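Local coordinates for protein TfuB1 (Thermobifida fusca, PDB 6JX3) that binds the leader peptide of a lasso peptide precursor through its PqqD-like domain, probably for processing of the precursor, and also binds zinc, at residues A50-R55 and A63-F68. Numbering follows the deposited sequence.
Sequences ALIVQR and ADVAQF. With ZN (zinc ion), chain E.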
ATOM      1  N   ALA A  50      -1.507   4.240  -0.712  1.00 14.31           N
ATOM      2  CA  ALA A  50      -0.334   4.649  -1.481  1.00 15.32           C
ATOM      3  C   ALA A  50       0.661   5.384  -0.602  1.00 15.50           C
ATOM      4  O   ALA A  50       1.873   5.170  -0.708  1.00 17.45           O
ATOM      5  CB  ALA A  50      -0.758   5.528  -2.654  1.00 17.32           C
ATOM      6  N   LEU A  51       0.155   6.259   0.270  1.00 15.60           N
ATOM      7  CA  LEU A  51       1.008   7.017   1.177  1.00 18.93           C
ATOM      8  C   LEU A  51       1.763   6.088   2.115  1.00 16.93           C
ATOM      9  O   LEU A  51       2.967   6.257   2.341  1.00 17.58           O
ATOM     10  CB  LEU A  51       0.129   7.985   1.964  1.00 22.04           C
ATOM     11  CG  LEU A  51       0.654   9.024   2.938  1.00 39.54           C
ATOM     12  CD1 LEU A  51       1.887   9.727   2.400  1.00 39.42           C
ATOM     13  CD2 LEU A  51      -0.476  10.013   3.172  1.00 40.10           C
ATOM     14  N   ILE A  52       1.071   5.080   2.645  1.00 15.31           N
ATOM     15  CA  ILE A  52       1.714   4.127   3.540  1.00 11.99           C
ATOM     16  C   ILE A  52       2.798   3.355   2.806  1.00 13.21           C
ATOM     17  O   ILE A  52       3.926   3.217   3.298  1.00 15.18           O
ATOM     18  CB  ILE A  52       0.670   3.174   4.148  1.00 13.06           C
ATOM     19  CG1 ILE A  52      -0.291   3.946   5.055  1.00 16.15           C
ATOM     20  CG2 ILE A  52       1.371   2.048   4.913  1.00 14.24           C
ATOM     21  CD1 ILE A  52      -1.535   3.157   5.441  1.00 17.97           C
ATOM     22  N   VAL A  53       2.468   2.820   1.626  1.00 12.69           N
ATOM     23  CA  VAL A  53       3.445   2.021   0.895  1.00 12.94           C
ATOM     24  C   VAL A  53       4.658   2.870   0.526  1.00 13.55           C
ATOM     25  O   VAL A  53       5.804   2.424   0.656  1.00 15.40           O
ATOM     26  CB  VAL A  53       2.808   1.385  -0.348  1.00 13.17           C
ATOM     27  CG1 VAL A  53       3.888   0.759  -1.230  1.00 16.90           C
ATOM     28  CG2 VAL A  53       1.788   0.324   0.080  1.00 12.78           C
ATOM     29  N   GLN A  54       4.424   4.097   0.054  1.00 13.27           N
ATOM     30  CA  GLN A  54       5.545   4.965  -0.299  1.00 15.32           C
ATOM     31  C   GLN A  54       6.456   5.212   0.899  1.00 14.27           C
ATOM     32  O   GLN A  54       7.682   5.180   0.769  1.00 17.94           O
ATOM     33  CB  GLN A  54       5.032   6.289  -0.865  1.00 21.81           C
ATOM     34  CG  GLN A  54       4.494   6.158  -2.280  1.00 24.17           C
ATOM     35  CD  GLN A  54       3.472   7.228  -2.618  1.00 42.03           C
ATOM     36  OE1 GLN A  54       3.234   8.150  -1.832  1.00 40.09           O
ATOM     37  NE2 GLN A  54       2.853   7.106  -3.788  1.00 36.82           N
ATOM     38  N   ARG A  55       5.880   5.432   2.084  1.00 14.39           N
ATOM     39  CA  ARG A  55       6.729   5.700   3.241  0.96 11.29           C
ATOM     40  C   ARG A  55       7.436   4.439   3.712  1.00 16.82           C
ATOM     41  O   ARG A  55       8.597   4.498   4.133  1.00 17.15           O
ATOM     42  CB  ARG A  55       5.902   6.315   4.367  1.00 15.68           C
ATOM     43  CG  ARG A  55       5.554   7.777   4.107  1.00 24.17           C
ATOM     44  CD  ARG A  55       4.953   8.426   5.338  0.73 24.15           C
ATOM     45  NE  ARG A  55       5.778   8.156   6.510  0.20 25.17           N
ATOM     46  CZ  ARG A  55       6.507   9.069   7.142  0.46 31.47           C
ATOM     47  NH1 ARG A  55       6.516  10.332   6.725  0.95 35.40           N
ATOM     48  NH2 ARG A  55       7.227   8.713   8.192  1.00 33.24           N
ATOM     49  N   ALA A  63       5.777   2.045  12.574  1.00 14.00           N
ATOM     50  CA  ALA A  63       5.545   2.963  13.679  1.00 16.25           C
ATOM     51  C   ALA A  63       5.695   4.412  13.231  1.00 16.02           C
ATOM     52  O   ALA A  63       4.898   5.274  13.622  1.00 14.80           O
ATOM     53  CB  ALA A  63       6.516   2.654  14.813  1.00 17.05           C
ATOM     54  N   ASP A  64       6.729   4.698  12.435  1.00 14.58           N
ATOM     55  CA  ASP A  64       6.873   6.012  11.814  1.00 14.43           C
ATOM     56  C   ASP A  64       5.620   6.389  11.038  1.00 14.80           C
ATOM     57  O   ASP A  64       5.156   7.533  11.089  1.00 16.29           O
ATOM     58  CB  ASP A  64       8.025   6.009  10.821  1.00 14.97           C
ATOM     59  CG  ASP A  64       9.378   6.017  11.455  1.00 21.78           C
ATOM     60  OD1 ASP A  64       9.524   6.242  12.681  1.00 20.82           O
ATOM     61  OD2 ASP A  64      10.310   5.779  10.659  1.00 22.16           O
ATOM     62  N   VAL A  65       5.122   5.453  10.229  1.00 13.83           N
ATOM     63  CA  VAL A  65       3.987   5.755   9.372  1.00 13.40           C
ATOM     64  C   VAL A  65       2.747   5.996  10.213  1.00 15.82           C
ATOM     65  O   VAL A  65       1.934   6.869   9.899  1.00 15.64           O
ATOM     66  CB  VAL A  65       3.773   4.636   8.342  1.00 12.65           C
ATOM     67  CG1 VAL A  65       2.563   4.960   7.438  1.00 16.61           C
ATOM     68  CG2 VAL A  65       5.040   4.448   7.526  1.00 16.17           C
ATOM     69  N   ALA A  66       2.583   5.238  11.301  1.00 13.69           N
ATOM     70  CA  ALA A  66       1.447   5.489  12.181  1.00 16.13           C
ATOM     71  C   ALA A  66       1.517   6.895  12.761  1.00 17.64           C
ATOM     72  O   ALA A  66       0.505   7.603  12.820  1.00 16.84           O
ATOM     73  CB  ALA A  66       1.396   4.446  13.301  1.00 15.08           C
ATOM     74  N   GLN A  67       2.714   7.318  13.173  1.00 18.18           N
ATOM     75  CA  GLN A  67       2.887   8.664  13.715  1.00 19.58           C
ATOM     76  C   GLN A  67       2.544   9.711  12.673  1.00 20.78           C
ATOM     77  O   GLN A  67       1.881  10.712  12.971  1.00 21.35           O
ATOM     78  CB  GLN A  67       4.325   8.847  14.199  1.00 19.28           C
ATOM     79  CG  GLN A  67       4.585  10.156  14.946  1.00 25.48           C
ATOM     80  CD  GLN A  67       3.597  10.401  16.072  1.00 41.22           C
ATOM     81  OE1 GLN A  67       3.309   9.506  16.870  1.00 47.10           O
ATOM     82  NE2 GLN A  67       3.059  11.616  16.134  1.00 50.53           N
ATOM     83  N   PHE A  68       2.986   9.491  11.438  1.00 16.22           N
ATOM     84  CA  PHE A  68       2.641  10.398  10.353  1.00 20.51           C
ATOM     85  C   PHE A  68       1.133  10.458  10.161  1.00 21.43           C
ATOM     86  O   PHE A  68       0.543  11.545  10.115  1.00 21.87           O
ATOM     87  CB  PHE A  68       3.332   9.952   9.068  1.00 19.11           C
ATOM     88  CG  PHE A  68       2.732  10.540   7.832  1.00 26.38           C
ATOM     89  CD1 PHE A  68       3.057  11.819   7.427  1.00 41.55           C
ATOM     90  CD2 PHE A  68       1.832   9.814   7.086  1.00 29.35           C
ATOM     91  CE1 PHE A  68       2.492  12.357   6.293  1.00 37.79           C
ATOM     92  CE2 PHE A  68       1.258  10.350   5.969  1.00 35.80           C
ATOM     93  CZ  PHE A  68       1.588  11.620   5.569  1.00 33.43           C
TER
HETATM   94 ZN    ZN E 103      12.160   5.999  11.196  0.84 22.27          ZN
HETATM   95  O   HOH W   1      13.236   5.999   9.307  1.00 30.68           O
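Segments 50-55 and 63-68, on helices 47-57 and 62-72, run at 139° to each other, their axes 10.0 Å apart at closest, with Ile52 facing Val65 at the backbone's nearest point. Compact and apolar, these two suit the buried side because they leave no polar group to satisfy, and Val65 CG1 lies 3.9 Å from Ile52 CG1; Val65 also touches Ile84 of helix 77-93, and Ile52 packs on an apolar side chain of the bound peptide. Toward the outer side, Phe68, with CG anti to its own N (chi1 162°), reaches back to the first helix. Leu51 CD2 meets the ring's edge 3.3 Å from Phe68 CE2, while Arg55 CD sits over one face, 4.1 Å from the Phe68 centroid, in a CH-pi contact. A bend at chi3 lays the Arg55 guanidinium within 10° of parallel to the ring, its centre over Phe68 CB. An alanine in place of Arg55 would probably leave that ring face without its CH-pi partner and Asp64 without a nearby positive charge. Arg55 NH2 stays 4.9 Å from Asp64 OD2, too far for a salt bridge, and Arg55 NE is buried without a partner. Apolar packing and the arginine's aliphatic stem and flat guanidinium therefore join the helices, while Asp64 OD2 binds zinc at 1.9 Å and, weakly, His60.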